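Local coordinates for periplasmic protein TorT (Vibrio parahaemolyticus, PDB 3O1I), which probably acts as a periplasmic binding protein that senses a small ligand for a signalling system, at residues D[66-80]-D[89-103]. Numbering follows the deposited sequence.
Sequences AIILGTVDPHAYEHN and PVFATVNQLDLDEEQ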
ATOM      1  N   ALA D  66     -13.822  33.821 -16.406  1.00 87.72           N
ATOM      2  CA  ALA D  66     -12.835  33.347 -17.364  1.00 85.94           C
ATOM      3  C   ALA D  66     -11.995  32.306 -16.632  1.00 84.73           C
ATOM      4  O   ALA D  66     -11.694  32.460 -15.441  1.00 84.10           O
ATOM      5  CB  ALA D  66     -11.963  34.503 -17.834  1.00 86.27           C
ATOM      6  N   ILE D  67     -11.630  31.239 -17.332  1.00 82.83           N
ATOM      7  CA  ILE D  67     -10.825  30.198 -16.711  1.00 81.44           C
ATOM      8  C   ILE D  67      -9.533  29.909 -17.472  1.00 80.32           C
ATOM      9  O   ILE D  67      -9.530  29.765 -18.703  1.00 79.40           O
ATOM     10  CB  ILE D  67     -11.616  28.883 -16.571  1.00 81.60           C
ATOM     11  CG1 ILE D  67     -12.012  28.357 -17.951  1.00 81.44           C
ATOM     12  CG2 ILE D  67     -12.844  29.111 -15.708  1.00 81.98           C
ATOM     13  CD1 ILE D  67     -12.778  27.052 -17.907  1.00 81.94           C
ATOM     14  N   ILE D  68      -8.437  29.834 -16.715  1.00 78.20           N
ATOM     15  CA  ILE D  68      -7.112  29.547 -17.256  1.00 74.42           C
ATOM     16  C   ILE D  68      -6.874  28.049 -17.121  1.00 72.38           C
ATOM     17  O   ILE D  68      -6.684  27.527 -16.021  1.00 70.29           O
ATOM     18  CB  ILE D  68      -6.022  30.295 -16.479  1.00 73.67           C
ATOM     19  CG1 ILE D  68      -6.536  31.670 -16.054  1.00 72.99           C
ATOM     20  CG2 ILE D  68      -4.816  30.494 -17.359  1.00 71.87           C
ATOM     21  CD1 ILE D  68      -5.598  32.407 -15.143  1.00 72.55           C
ATOM     22  N   LEU D  69      -6.887  27.376 -18.261  1.00 70.68           N
ATOM     23  CA  LEU D  69      -6.718  25.937 -18.327  1.00 70.61           C
ATOM     24  C   LEU D  69      -5.326  25.420 -18.758  1.00 71.33           C
ATOM     25  O   LEU D  69      -4.766  25.856 -19.772  1.00 70.27           O
ATOM     26  CB  LEU D  69      -7.805  25.384 -19.265  1.00 69.39           C
ATOM     27  CG  LEU D  69      -7.650  24.039 -19.983  1.00 68.57           C
ATOM     28  CD1 LEU D  69      -7.681  22.903 -18.982  1.00 69.26           C
ATOM     29  CD2 LEU D  69      -8.772  23.877 -20.994  1.00 67.97           C
ATOM     30  N   GLY D  70      -4.776  24.495 -17.967  1.00 70.89           N
ATOM     31  CA  GLY D  70      -3.500  23.871 -18.289  1.00 68.36           C
ATOM     32  C   GLY D  70      -3.840  22.428 -18.615  1.00 67.20           C
ATOM     33  O   GLY D  70      -3.696  21.547 -17.775  1.00 66.85           O
ATOM     34  N   THR D  71      -4.293  22.184 -19.843  1.00 67.20           N
ATOM     35  CA  THR D  71      -4.722  20.843 -20.258  1.00 68.26           C
ATOM     36  C   THR D  71      -3.767  19.679 -20.138  1.00 67.96           C
ATOM     37  O   THR D  71      -2.567  19.795 -20.391  1.00 67.78           O
ATOM     38  CB  THR D  71      -5.231  20.802 -21.706  1.00 68.03           C
ATOM     39  OG1 THR D  71      -4.151  21.074 -22.596  1.00 70.19           O
ATOM     40  CG2 THR D  71      -6.320  21.818 -21.914  1.00 71.36           C
ATOM     41  N   VAL D  72      -4.367  18.542 -19.800  1.00 67.74           N
ATOM     42  CA  VAL D  72      -3.694  17.270 -19.615  1.00 67.51           C
ATOM     43  C   VAL D  72      -3.683  16.609 -20.977  1.00 67.31           C
ATOM     44  O   VAL D  72      -3.568  15.400 -21.092  1.00 67.31           O
ATOM     45  CB  VAL D  72      -4.483  16.375 -18.621  1.00 67.71           C
ATOM     46  CG1 VAL D  72      -4.614  17.088 -17.274  1.00 66.55           C
ATOM     47  CG2 VAL D  72      -5.865  16.048 -19.187  1.00 67.41           C
ATOM     48  N   ASP D  73      -3.811  17.426 -22.010  1.00 69.32           N
ATOM     49  CA  ASP D  73      -3.828  16.932 -23.379  1.00 73.21           C
ATOM     50  C   ASP D  73      -4.286  18.056 -24.299  1.00 75.45           C
ATOM     51  O   ASP D  73      -5.235  18.786 -23.993  1.00 74.62           O
ATOM     52  CB  ASP D  73      -4.752  15.700 -23.489  1.00 73.46           C
ATOM     53  CG  ASP D  73      -4.922  15.192 -24.928  1.00 75.46           C
ATOM     54  OD1 ASP D  73      -4.195  15.640 -25.836  1.00 75.30           O
ATOM     55  OD2 ASP D  73      -5.802  14.320 -25.142  1.00 77.02           O
ATOM     56  N   PRO D  74      -3.613  18.211 -25.451  1.00 78.26           N
ATOM     57  CA  PRO D  74      -3.969  19.263 -26.400  1.00 80.13           C
ATOM     58  C   PRO D  74      -5.321  19.008 -27.037  1.00 81.64           C
ATOM     59  O   PRO D  74      -6.183  19.884 -27.076  1.00 82.47           O
ATOM     60  CB  PRO D  74      -2.850  19.178 -27.445  1.00 80.25           C
ATOM     61  CG  PRO D  74      -1.728  18.528 -26.712  1.00 79.07           C
ATOM     62  CD  PRO D  74      -2.458  17.463 -25.971  1.00 77.92           C
ATOM     63  N   HIS D  75      -5.491  17.791 -27.539  1.00 82.75           N
ATOM     64  CA  HIS D  75      -6.722  17.403 -28.208  1.00 85.13           C
ATOM     65  C   HIS D  75      -7.851  16.907 -27.288  1.00 85.56           C
ATOM     66  O   HIS D  75      -8.730  16.158 -27.722  1.00 85.29           O
ATOM     67  CB  HIS D  75      -6.405  16.328 -29.244  1.00 87.08           C
ATOM     68  CG  HIS D  75      -5.283  16.696 -30.172  1.00 89.45           C
ATOM     69  ND1 HIS D  75      -5.269  17.866 -30.902  1.00 91.15           N
ATOM     70  CD2 HIS D  75      -4.138  16.044 -30.487  1.00 90.33           C
ATOM     71  CE1 HIS D  75      -4.162  17.920 -31.623  1.00 91.60           C
ATOM     72  NE2 HIS D  75      -3.459  16.828 -31.390  1.00 91.12           N
ATOM     73  N   ALA D  76      -7.839  17.347 -26.032  1.00 86.20           N
ATOM     74  CA  ALA D  76      -8.848  16.932 -25.057  1.00 86.24           C
ATOM     75  C   ALA D  76     -10.181  17.668 -25.180  1.00 86.65           C
ATOM     76  O   ALA D  76     -11.243  17.051 -25.117  1.00 86.29           O
ATOM     77  CB  ALA D  76      -8.301  17.108 -23.651  1.00 85.32           C
ATOM     78  N   TYR D  77     -10.123  18.985 -25.349  1.00 87.13           N
ATOM     79  CA  TYR D  77     -11.326  19.803 -25.460  1.00 87.46           C
ATOM     80  C   TYR D  77     -11.373  20.461 -26.829  1.00 88.70           C
ATOM     81  O   TYR D  77     -11.933  21.553 -26.992  1.00 88.32           O
ATOM     82  CB  TYR D  77     -11.299  20.870 -24.375  1.00 86.08           C
ATOM     83  CG  TYR D  77     -10.862  20.313 -23.052  1.00 85.93           C
ATOM     84  CD1 TYR D  77     -10.034  21.041 -22.209  1.00 86.24           C
ATOM     85  CD2 TYR D  77     -11.278  19.049 -22.639  1.00 86.19           C
ATOM     86  CE1 TYR D  77      -9.627  20.526 -20.981  1.00 87.03           C
ATOM     87  CE2 TYR D  77     -10.880  18.523 -21.416  1.00 86.90           C
ATOM     88  CZ  TYR D  77     -10.056  19.265 -20.590  1.00 87.20           C
ATOM     89  OH  TYR D  77      -9.672  18.753 -19.372  1.00 87.37           O
ATOM     90  N   GLU D  78     -10.781  19.778 -27.807  1.00 89.57           N
ATOM     91  CA  GLU D  78     -10.704  20.259 -29.183  1.00 89.78           C
ATOM     92  C   GLU D  78     -12.080  20.509 -29.795  1.00 89.50           C
ATOM     93  O   GLU D  78     -12.284  21.487 -30.515  1.00 89.82           O
ATOM     94  CB  GLU D  78      -9.936  19.245 -30.042  1.00 89.62           C
ATOM     95  CG  GLU D  78      -9.550  19.751 -31.422  1.00 88.79           C
ATOM     96  CD  GLU D  78      -8.906  18.675 -32.280  1.00 88.19           C
ATOM     97  OE1 GLU D  78      -8.703  17.546 -31.782  1.00 87.93           O
ATOM     98  OE2 GLU D  78      -8.600  18.959 -33.457  1.00 87.31           O
ATOM     99  N   HIS D  79     -13.021  19.624 -29.491  1.00 88.49           N
ATOM    100  CA  HIS D  79     -14.370  19.733 -30.019  1.00 86.86           C
ATOM    101  C   HIS D  79     -15.393  19.726 -28.893  1.00 85.60           C
ATOM    102  O   HIS D  79     -16.554  19.402 -29.132  1.00 86.46           O
ATOM    103  CB  HIS D  79     -14.658  18.546 -30.943  1.00 86.99           C
ATOM    104  CG  HIS D  79     -13.606  18.314 -31.981  1.00 87.53           C
ATOM    105  ND1 HIS D  79     -13.345  19.216 -32.989  1.00 88.57           N
ATOM    106  CD2 HIS D  79     -12.756  17.280 -32.171  1.00 87.91           C
ATOM    107  CE1 HIS D  79     -12.380  18.745 -33.758  1.00 88.97           C
ATOM    108  NE2 HIS D  79     -12.004  17.572 -33.284  1.00 88.25           N
ATOM    109  N   ASN D  80     -14.991  20.083 -27.675  1.00 83.27           N
ATOM    110  CA  ASN D  80     -15.939  20.028 -26.564  1.00 81.65           C
ATOM    111  C   ASN D  80     -15.826  21.081 -25.478  1.00 80.17           C
ATOM    112  O   ASN D  80     -16.721  21.198 -24.657  1.00 78.77           O
ATOM    113  CB  ASN D  80     -15.848  18.657 -25.890  1.00 82.84           C
ATOM    114  CG  ASN D  80     -15.790  17.522 -26.888  1.00 84.79           C
ATOM    115  OD1 ASN D  80     -16.782  17.202 -27.544  1.00 84.47           O
ATOM    116  ND2 ASN D  80     -14.614  16.914 -27.025  1.00 85.30           N
ATOM    117  N   PRO D  89     -14.673  32.311 -21.366  1.00 91.29           N
ATOM    118  CA  PRO D  89     -13.470  32.541 -22.167  1.00 90.55           C
ATOM    119  C   PRO D  89     -12.317  31.815 -21.496  1.00 90.16           C
ATOM    120  O   PRO D  89     -12.053  32.024 -20.308  1.00 89.26           O
ATOM    121  CB  PRO D  89     -13.310  34.052 -22.103  1.00 91.73           C
ATOM    122  CG  PRO D  89     -13.763  34.358 -20.707  1.00 91.92           C
ATOM    123  CD  PRO D  89     -15.013  33.514 -20.581  1.00 91.36           C
ATOM    124  N   VAL D  90     -11.641  30.957 -22.252  1.00 89.72           N
ATOM    125  CA  VAL D  90     -10.528  30.194 -21.707  1.00 88.71           C
ATOM    126  C   VAL D  90      -9.184  30.817 -22.062  1.00 88.12           C
ATOM    127  O   VAL D  90      -9.029  31.446 -23.109  1.00 87.34           O
ATOM    128  CB  VAL D  90     -10.545  28.731 -22.213  1.00 88.28           C
ATOM    129  CG1 VAL D  90     -11.894  28.099 -21.934  1.00 87.55           C
ATOM    130  CG2 VAL D  90     -10.238  28.688 -23.694  1.00 88.83           C
ATOM    131  N   PHE D  91      -8.222  30.641 -21.165  1.00 87.61           N
ATOM    132  CA  PHE D  91      -6.871  31.152 -21.350  1.00 87.16           C
ATOM    133  C   PHE D  91      -5.891  29.996 -21.150  1.00 86.13           C
ATOM    134  O   PHE D  91      -5.744  29.503 -20.028  1.00 86.46           O
ATOM    135  CB  PHE D  91      -6.552  32.252 -20.321  1.00 88.04           C
ATOM    136  CG  PHE D  91      -7.188  33.581 -20.619  1.00 88.67           C
ATOM    137  CD1 PHE D  91      -8.504  33.843 -20.254  1.00 88.61           C
ATOM    138  CD2 PHE D  91      -6.461  34.578 -21.268  1.00 88.75           C
ATOM    139  CE1 PHE D  91      -9.088  35.076 -20.532  1.00 88.10           C
ATOM    140  CE2 PHE D  91      -7.037  35.811 -21.551  1.00 88.70           C
ATOM    141  CZ  PHE D  91      -8.353  36.060 -21.181  1.00 88.43           C
ATOM    142  N   ALA D  92      -5.233  29.555 -22.223  1.00 83.87           N
ATOM    143  CA  ALA D  92      -4.258  28.470 -22.116  1.00 81.79           C
ATOM    144  C   ALA D  92      -3.114  28.978 -21.232  1.00 80.83           C
ATOM    145  O   ALA D  92      -2.601  30.070 -21.456  1.00 80.63           O
ATOM    146  CB  ALA D  92      -3.743  28.078 -23.499  1.00 79.70           C
ATOM    147  N   THR D  93      -2.719  28.191 -20.230  1.00 79.92           N
ATOM    148  CA  THR D  93      -1.661  28.606 -19.312  1.00 78.92           C
ATOM    149  C   THR D  93      -0.266  28.115 -19.633  1.00 77.09           C
ATOM    150  O   THR D  93       0.685  28.888 -19.534  1.00 79.03           O
ATOM    151  CB  THR D  93      -1.929  28.157 -17.871  1.00 80.96           C
ATOM    152  OG1 THR D  93      -3.310  28.351 -17.557  1.00 84.25           O
ATOM    153  CG2 THR D  93      -1.061  28.969 -16.895  1.00 80.55           C
ATOM    154  N   VAL D  94      -0.119  26.840 -19.984  1.00 72.62           N
ATOM    155  CA  VAL D  94       1.215  26.333 -20.274  1.00 67.90           C
ATOM    156  C   VAL D  94       1.245  25.320 -21.380  1.00 66.74           C
ATOM    157  O   VAL D  94       2.292  25.059 -21.946  1.00 65.72           O
ATOM    158  CB  VAL D  94       1.862  25.699 -19.030  1.00 65.60           C
ATOM    159  CG1 VAL D  94       3.202  25.118 -19.384  1.00 64.04           C
ATOM    160  CG2 VAL D  94       2.026  26.734 -17.941  1.00 62.61           C
ATOM    161  N   ASN D  95       0.100  24.751 -21.710  1.00 66.64           N
ATOM    162  CA  ASN D  95       0.101  23.751 -22.760  1.00 68.28           C
ATOM    163  C   ASN D  95      -0.757  24.100 -23.967  1.00 69.92           C
ATOM    164  O   ASN D  95      -1.711  24.876 -23.882  1.00 71.34           O
ATOM    165  CB  ASN D  95      -0.304  22.392 -22.167  1.00 67.91           C
ATOM    166  CG  ASN D  95       0.625  21.955 -21.037  1.00 68.53           C
ATOM    167  OD1 ASN D  95       1.748  21.527 -21.282  1.00 69.92           O
ATOM    168  ND2 ASN D  95       0.167  22.091 -19.792  1.00 67.15           N
ATOM    169  N   GLN D  96      -0.388  23.527 -25.102  1.00 71.12           N
ATOM    170  CA  GLN D  96      -1.099  23.755 -26.340  1.00 73.10           C
ATOM    171  C   GLN D  96      -2.548  23.314 -26.193  1.00 75.23           C
ATOM    172  O   GLN D  96      -2.810  22.165 -25.837  1.00 76.81           O
ATOM    173  CB  GLN D  96      -0.429  22.965 -27.460  1.00 73.14           C
ATOM    174  CG  GLN D  96      -0.933  23.293 -28.852  1.00 74.33           C
ATOM    175  CD  GLN D  96      -1.042  24.784 -29.074  1.00 74.43           C
ATOM    176  OE1 GLN D  96      -0.274  25.565 -28.506  1.00 75.34           O
ATOM    177  NE2 GLN D  96      -1.995  25.190 -29.905  1.00 73.58           N
ATOM    178  N   LEU D  97      -3.483  24.227 -26.461  1.00 76.50           N
ATOM    179  CA  LEU D  97      -4.910  23.924 -26.381  1.00 77.54           C
ATOM    180  C   LEU D  97      -5.526  23.979 -27.775  1.00 78.83           C
ATOM    181  O   LEU D  97      -5.995  25.024 -28.207  1.00 80.03           O
ATOM    182  CB  LEU D  97      -5.618  24.926 -25.466  1.00 76.85           C
ATOM    183  CG  LEU D  97      -7.135  24.774 -25.326  1.00 76.64           C
ATOM    184  CD1 LEU D  97      -7.495  23.320 -25.029  1.00 77.12           C
ATOM    185  CD2 LEU D  97      -7.628  25.680 -24.210  1.00 75.89           C
ATOM    186  N   ASP D  98      -5.527  22.851 -28.475  1.00 80.70           N
ATOM    187  CA  ASP D  98      -6.080  22.793 -29.826  1.00 83.65           C
ATOM    188  C   ASP D  98      -7.608  22.735 -29.871  1.00 85.15           C
ATOM    189  O   ASP D  98      -8.206  21.710 -29.551  1.00 85.21           O
ATOM    190  CB  ASP D  98      -5.516  21.585 -30.589  1.00 85.18           C
ATOM    191  CG  ASP D  98      -4.014  21.684 -30.826  1.00 86.89           C
ATOM    192  OD1 ASP D  98      -3.529  22.796 -31.130  1.00 88.41           O
ATOM    193  OD2 ASP D  98      -3.320  20.646 -30.727  1.00 86.24           O
ATOM    194  N   LEU D  99      -8.232  23.834 -30.284  1.00 86.78           N
ATOM    195  CA  LEU D  99      -9.688  23.902 -30.385  1.00 88.59           C
ATOM    196  C   LEU D  99     -10.137  23.822 -31.847  1.00 91.51           C
ATOM    197  O   LEU D  99      -9.316  23.885 -32.761  1.00 92.41           O
ATOM    198  CB  LEU D  99     -10.187  25.201 -29.759  1.00 85.48           C
ATOM    199  CG  LEU D  99      -9.754  25.361 -28.302  1.00 85.06           C
ATOM    200  CD1 LEU D  99     -10.156  26.726 -27.778  1.00 84.74           C
ATOM    201  CD2 LEU D  99     -10.385  24.268 -27.467  1.00 85.20           C
ATOM    202  N   ASP D 100     -11.441  23.666 -32.061  1.00 94.39           N
ATOM    203  CA  ASP D 100     -12.009  23.597 -33.407  1.00 95.85           C
ATOM    204  C   ASP D 100     -12.396  25.026 -33.783  1.00 96.44           C
ATOM    205  O   ASP D 100     -12.314  25.925 -32.939  1.00 96.74           O
ATOM    206  CB  ASP D 100     -13.245  22.685 -33.395  1.00 97.69           C
ATOM    207  CG  ASP D 100     -13.990  22.676 -34.718  1.00 99.60           C
ATOM    208  OD1 ASP D 100     -13.355  22.449 -35.771  1.00 99.81           O
ATOM    209  OD2 ASP D 100     -15.223  22.887 -34.700  1.00100.58           O
ATOM    210  N   GLU D 101     -12.797  25.252 -35.032  1.00 96.11           N
ATOM    211  CA  GLU D 101     -13.191  26.597 -35.440  1.00 96.19           C
ATOM    212  C   GLU D 101     -14.304  27.103 -34.519  1.00 96.23           C
ATOM    213  O   GLU D 101     -14.359  28.292 -34.183  1.00 95.43           O
ATOM    214  CB  GLU D 101     -13.681  26.612 -36.889  1.00 96.22           C
ATOM    215  CG  GLU D 101     -14.042  28.013 -37.365  1.00 96.96           C
ATOM    216  CD  GLU D 101     -14.480  28.066 -38.812  1.00 96.97           C
ATOM    217  OE1 GLU D 101     -15.511  27.448 -39.153  1.00 96.57           O
ATOM    218  OE2 GLU D 101     -13.788  28.736 -39.607  1.00 96.53           O
ATOM    219  N   GLU D 102     -15.181  26.186 -34.112  1.00 95.88           N
ATOM    220  CA  GLU D 102     -16.293  26.496 -33.217  1.00 94.71           C
ATOM    221  C   GLU D 102     -15.808  26.670 -31.771  1.00 93.55           C
ATOM    222  O   GLU D 102     -16.016  27.717 -31.151  1.00 92.80           O
ATOM    223  CB  GLU D 102     -17.339  25.379 -33.289  1.00 95.66           C
ATOM    224  CG  GLU D 102     -18.532  25.569 -32.364  1.00 97.69           C
ATOM    225  CD  GLU D 102     -19.122  26.967 -32.453  1.00 98.93           C
ATOM    226  OE1 GLU D 102     -19.438  27.414 -33.575  1.00 98.48           O
ATOM    227  OE2 GLU D 102     -19.271  27.619 -31.394  1.00 99.75           O
ATOM    228  N   GLN D 103     -15.152  25.646 -31.239  1.00 91.77           N
ATOM    229  CA  GLN D 103     -14.649  25.707 -29.874  1.00 90.56           C
ATOM    230  C   GLN D 103     -13.722  26.904 -29.682  1.00 90.17           C
ATOM    231  O   GLN D 103     -13.841  27.651 -28.707  1.00 88.65           O
ATOM    232  CB  GLN D 103     -13.893  24.422 -29.530  1.00 90.47           C
ATOM    233  CG  GLN D 103     -14.702  23.136 -29.654  1.00 88.92           C
ATOM    234  CD  GLN D 103     -15.969  23.144 -28.814  1.00 87.97           C
ATOM    235  OE1 GLN D 103     -15.989  23.652 -27.691  1.00 86.94           O
ATOM    236  NE2 GLN D 103     -17.031  22.563 -29.353  1.00 86.07           N
TER
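I67 and V90 pair as parallel neighbours in the beta-alpha-beta unit that joins strands 66-69 and 90-92 through helix 82-85, in the five-stranded parallel sheet of one lobe of a periplasmic binding protein fold. The backbone polar groups of I67 are both used: its N donates to P89 O (3.1 Å), and its O accepts F91 N (2.9 Å). Further along, L69 N reaches F91 O in a weak, bent bond (129° at the hydrogen), whereas T93 N closes on L69 O more nearly straight (158°). I68 on the same strand turns its backbone the other way, to I11 of strand 7-12. On one face I67 CG1 lies beside V90 CG1; on the face of I68 and F91, the F91 ring takes A66 CB at its edge, 4.0 Å from CE1.

Past the strands the loops stay together. L97, with CG anti to its N (chi1 178°), sends CD2 across L69 CD2 and CD1 to T71 CG2 (3.7 Å). T71 OG1 donates to D73 O within its own loop, and Y77 OH is hydrogen-bonded to Q52 OE1 of helix 49-62, whose NE2 bonds G70 O. D98 N makes a weak bond to P74 O. Q103, bent at chi2, lays its CG against E78 O and H79 CA and its amide along the H79-N80 backbone, with OE1 accepting K82 N. Lastly, Q96 NE2 donates to D98 OD1 (3.1 Å), arriving from above the carboxylate plane.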